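BLUF domain-containing protein (Acinetobacter baumannii, PDB 6W6Z) probably senses blue light through its flavin-binding BLUF domain, which here holds flavin mononucleotide in the ground state. Local coordinates at residues 96-101 / 136-141. Sequence-based numbering, arbitrary orientation.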
ATOM      1  N   TYR A  96      -1.455   0.950   7.350  1.00 16.02           N
ATOM      2  CA  TYR A  96      -0.134   0.319   7.219  1.00 17.35           C
ATOM      3  C   TYR A  96      -0.179  -1.057   7.856  1.00 17.46           C
ATOM      4  O   TYR A  96      -0.497  -1.158   9.049  1.00 18.83           O
ATOM      5  CB  TYR A  96       0.933   1.186   7.854  1.00 16.65           C
ATOM      6  CG  TYR A  96       2.318   0.640   7.631  1.00 17.27           C
ATOM      7  CD1 TYR A  96       2.783   0.389   6.348  1.00 19.62           C
ATOM      8  CD2 TYR A  96       3.139   0.337   8.676  1.00 18.39           C
ATOM      9  CE1 TYR A  96       4.053  -0.102   6.116  1.00 18.01           C
ATOM     10  CE2 TYR A  96       4.423  -0.136   8.467  1.00 18.85           C
ATOM     11  CZ  TYR A  96       4.866  -0.398   7.184  1.00 18.72           C
ATOM     12  OH  TYR A  96       6.128  -0.886   6.978  1.00 21.83           O
ATOM     13  N   VAL A  97       0.222  -2.068   7.085  1.00 18.34           N
ATOM     14  CA  VAL A  97       0.322  -3.481   7.555  1.00 18.24           C
ATOM     15  C   VAL A  97       1.693  -4.051   7.201  1.00 17.69           C
ATOM     16  O   VAL A  97       2.140  -3.902   6.064  1.00 16.91           O
ATOM     17  CB  VAL A  97      -0.806  -4.313   6.927  1.00 16.90           C
ATOM     18  CG1 VAL A  97      -0.781  -5.752   7.385  1.00 19.47           C
ATOM     19  CG2 VAL A  97      -2.146  -3.691   7.196  1.00 18.34           C
ATOM     20  N   GLN A  98       2.329  -4.730   8.144  1.00 16.16           N
ATOM     21  CA  GLN A  98       3.598  -5.438   7.871  1.00 17.80           C
ATOM     22  C   GLN A  98       3.331  -6.933   7.983  1.00 19.26           C
ATOM     23  O   GLN A  98       2.207  -7.301   8.216  1.00 18.46           O
ATOM     24  CB  GLN A  98       4.709  -4.962   8.812  1.00 19.09           C
ATOM     25  CG  GLN A  98       5.074  -3.498   8.575  1.00 21.64           C
ATOM     26  CD  GLN A  98       6.350  -3.079   9.268  1.00 21.16           C
ATOM     27  OE1 GLN A  98       7.011  -2.124   8.839  1.00 26.45           O
ATOM     28  NE2 GLN A  98       6.680  -3.778  10.343  1.00 21.77           N
ATOM     29  N   ARG A  99       4.349  -7.749   7.716  1.00 19.51           N
ATOM     30  CA  ARG A  99       4.283  -9.224   7.818  1.00 22.17           C
ATOM     31  C   ARG A  99       3.740  -9.636   9.194  1.00 23.01           C
ATOM     32  O   ARG A  99       4.199  -9.113  10.247  1.00 21.68           O
ATOM     33  CB  ARG A  99       5.683  -9.808   7.632  1.00 24.31           C
ATOM     34  CG  ARG A  99       5.901 -10.592   6.361  1.00 25.59           C
ATOM     35  CD  ARG A  99       7.362 -10.967   6.264  1.00 23.50           C
ATOM     36  NE  ARG A  99       7.778 -11.956   7.238  1.00 22.54           N
ATOM     37  CZ  ARG A  99       8.997 -12.475   7.274  1.00 21.96           C
ATOM     38  NH1 ARG A  99       9.906 -12.040   6.417  1.00 22.98           N
ATOM     39  NH2 ARG A  99       9.319 -13.374   8.192  1.00 22.73           N
ATOM     40  N   ASN A 100       2.788 -10.556   9.197  1.00 22.96           N
ATOM     41  CA  ASN A 100       2.201 -11.137  10.420  1.00 22.99           C
ATOM     42  C   ASN A 100       2.065 -12.622  10.124  1.00 22.98           C
ATOM     43  O   ASN A 100       2.258 -13.002   8.942  1.00 21.64           O
ATOM     44  CB  ASN A 100       0.884 -10.457  10.794  1.00 22.42           C
ATOM     45  CG  ASN A 100      -0.241 -10.697   9.806  1.00 26.11           C
ATOM     46  OD1 ASN A 100      -0.293 -11.735   9.140  1.00 23.23           O
ATOM     47  ND2 ASN A 100      -1.177  -9.757   9.744  1.00 24.79           N
ATOM     48  N   THR A 101       1.726 -13.423  11.128  1.00 23.95           N
ATOM     49  CA  THR A 101       1.689 -14.895  10.934  1.00 23.09           C
ATOM     50  C   THR A 101       0.589 -15.278   9.937  1.00 22.38           C
ATOM     51  O   THR A 101       0.815 -16.214   9.200  1.00 22.09           O
ATOM     52  CB  THR A 101       1.659 -15.642  12.277  1.00 23.09           C
ATOM     53  OG1 THR A 101       0.489 -15.280  12.998  1.00 24.41           O
ATOM     54  CG2 THR A 101       2.879 -15.387  13.119  1.00 24.56           C
ATOM     55  N   GLU A 136      -4.250  -6.172  12.331  1.00 28.08           N
ATOM     56  CA  GLU A 136      -4.012  -5.020  13.246  1.00 28.80           C
ATOM     57  C   GLU A 136      -3.113  -4.047  12.479  1.00 26.28           C
ATOM     58  O   GLU A 136      -2.111  -4.521  11.946  1.00 28.77           O
ATOM     59  CB  GLU A 136      -3.285  -5.470  14.527  1.00 27.18           C
ATOM     60  N   GLN A 137      -3.437  -2.768  12.388  1.00 25.47           N
ATOM     61  CA  GLN A 137      -2.519  -1.799  11.747  1.00 24.12           C
ATOM     62  C   GLN A 137      -1.182  -1.774  12.500  1.00 27.95           C
ATOM     63  O   GLN A 137      -1.188  -1.800  13.771  1.00 22.10           O
ATOM     64  CB  GLN A 137      -3.143  -0.415  11.669  1.00 27.17           C
ATOM     65  CG  GLN A 137      -2.127   0.685  11.354  1.00 28.14           C
ATOM     66  CD  GLN A 137      -2.879   1.873  10.833  1.00 29.36           C
ATOM     67  OE1 GLN A 137      -2.794   2.213   9.677  1.00 24.39           O
ATOM     68  NE2 GLN A 137      -3.745   2.424  11.674  1.00 35.04           N
ATOM     69  N   THR A 138      -0.064  -1.695  11.768  1.00 25.13           N
ATOM     70  CA  THR A 138       1.286  -1.492  12.351  1.00 24.41           C
ATOM     71  C   THR A 138       1.465  -0.002  12.670  1.00 24.64           C
ATOM     72  O   THR A 138       1.462   0.827  11.725  1.00 23.50           O
ATOM     73  CB  THR A 138       2.377  -2.024  11.417  1.00 24.93           C
ATOM     74  OG1 THR A 138       2.101  -3.406  11.173  1.00 25.92           O
ATOM     75  CG2 THR A 138       3.768  -1.806  11.966  1.00 24.74           C
ATOM     76  N   LYS A 139       1.617   0.353  13.945  1.00 26.04           N
ATOM     77  CA  LYS A 139       1.826   1.772  14.349  1.00 27.69           C
ATOM     78  C   LYS A 139       3.254   2.171  13.998  1.00 26.28           C
ATOM     79  O   LYS A 139       4.154   1.340  14.261  1.00 27.30           O
ATOM     80  CB  LYS A 139       1.587   1.961  15.852  1.00 29.62           C
ATOM     81  N   MET A 140       3.477   3.383  13.465  1.00 27.04           N
ATOM     82  CA  MET A 140       4.830   3.810  13.013  1.00 30.43           C
ATOM     83  C   MET A 140       5.317   5.157  13.590  1.00 36.28           C
ATOM     84  O   MET A 140       6.485   5.538  13.266  1.00 43.40           O
ATOM     85  CB  MET A 140       4.840   3.871  11.488  1.00 29.68           C
ATOM     86  CG  MET A 140       4.747   2.470  10.903  1.00 27.56           C
ATOM     87  SD  MET A 140       6.183   1.435  11.317  1.00 28.17           S
ATOM     88  CE  MET A 140       7.396   2.141  10.202  1.00 30.87           C
ATOM     89  N   ASN A 141       4.526   5.855  14.405  1.00 38.12           N
ATOM     90  CA  ASN A 141       4.975   7.120  15.063  1.00 37.73           C
ATOM     91  C   ASN A 141       5.369   8.121  13.979  1.00 37.49           C
ATOM     92  O   ASN A 141       6.575   8.380  13.804  1.00 47.31           O
ATOM     93  CB  ASN A 141       6.199   6.949  15.970  1.00 40.29           C
ATOM     94  CG  ASN A 141       5.951   6.077  17.176  1.00 45.33           C
ATOM     95  OD1 ASN A 141       5.006   6.301  17.920  1.00 47.99           O
ATOM     96  ND2 ASN A 141       6.807   5.092  17.382  1.00 52.40           N
TER
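Tyr-96 and Thr-138 join the edge strand 95-98 of the BLUF domain's mixed sheet to the loop after helix 125-134, which runs along the strand edge facing away from strand 39-45; Val-97 bonds to Leu-42 and Tyr-44 of that strand. Thr-138 N donates to Tyr-96 O at 2.8 Å. One residue earlier in the loop, Gln-137 supplies a second bond from its side chain: CG lies anti to the backbone N (chi1 165°), and the extended chain carries OE1 to within 3.0 Å of Tyr-96 N, which meets a lone pair in the amide plane. A glutamine suits this place because it is long enough to bring a carbonyl oxygen to an edge-strand N-H. Threonine offers Gln-98 both an acceptor and a methyl: Thr-138 OG1 accepts a weak, bent bond from Gln-98 N at 3.3 Å, while CG2 lies against the Gln-98 amide, the two side chains crossing at about a right angle. The buried Tyr-96 ring, large enough to touch both the loop and Leu-22 and Leu-26 of helix 18-36, has Thr-138 O at its edge, near the ring plane. The flexible side chain of Met-140, bent at chi2 and chi3, can lie against the CD2-CE2 side of this ring in a Met-aromatic contact, its SD 4.9 Å from the centroid and oblique to the ring, and its CG 3.5 Å from Tyr-96 CD2.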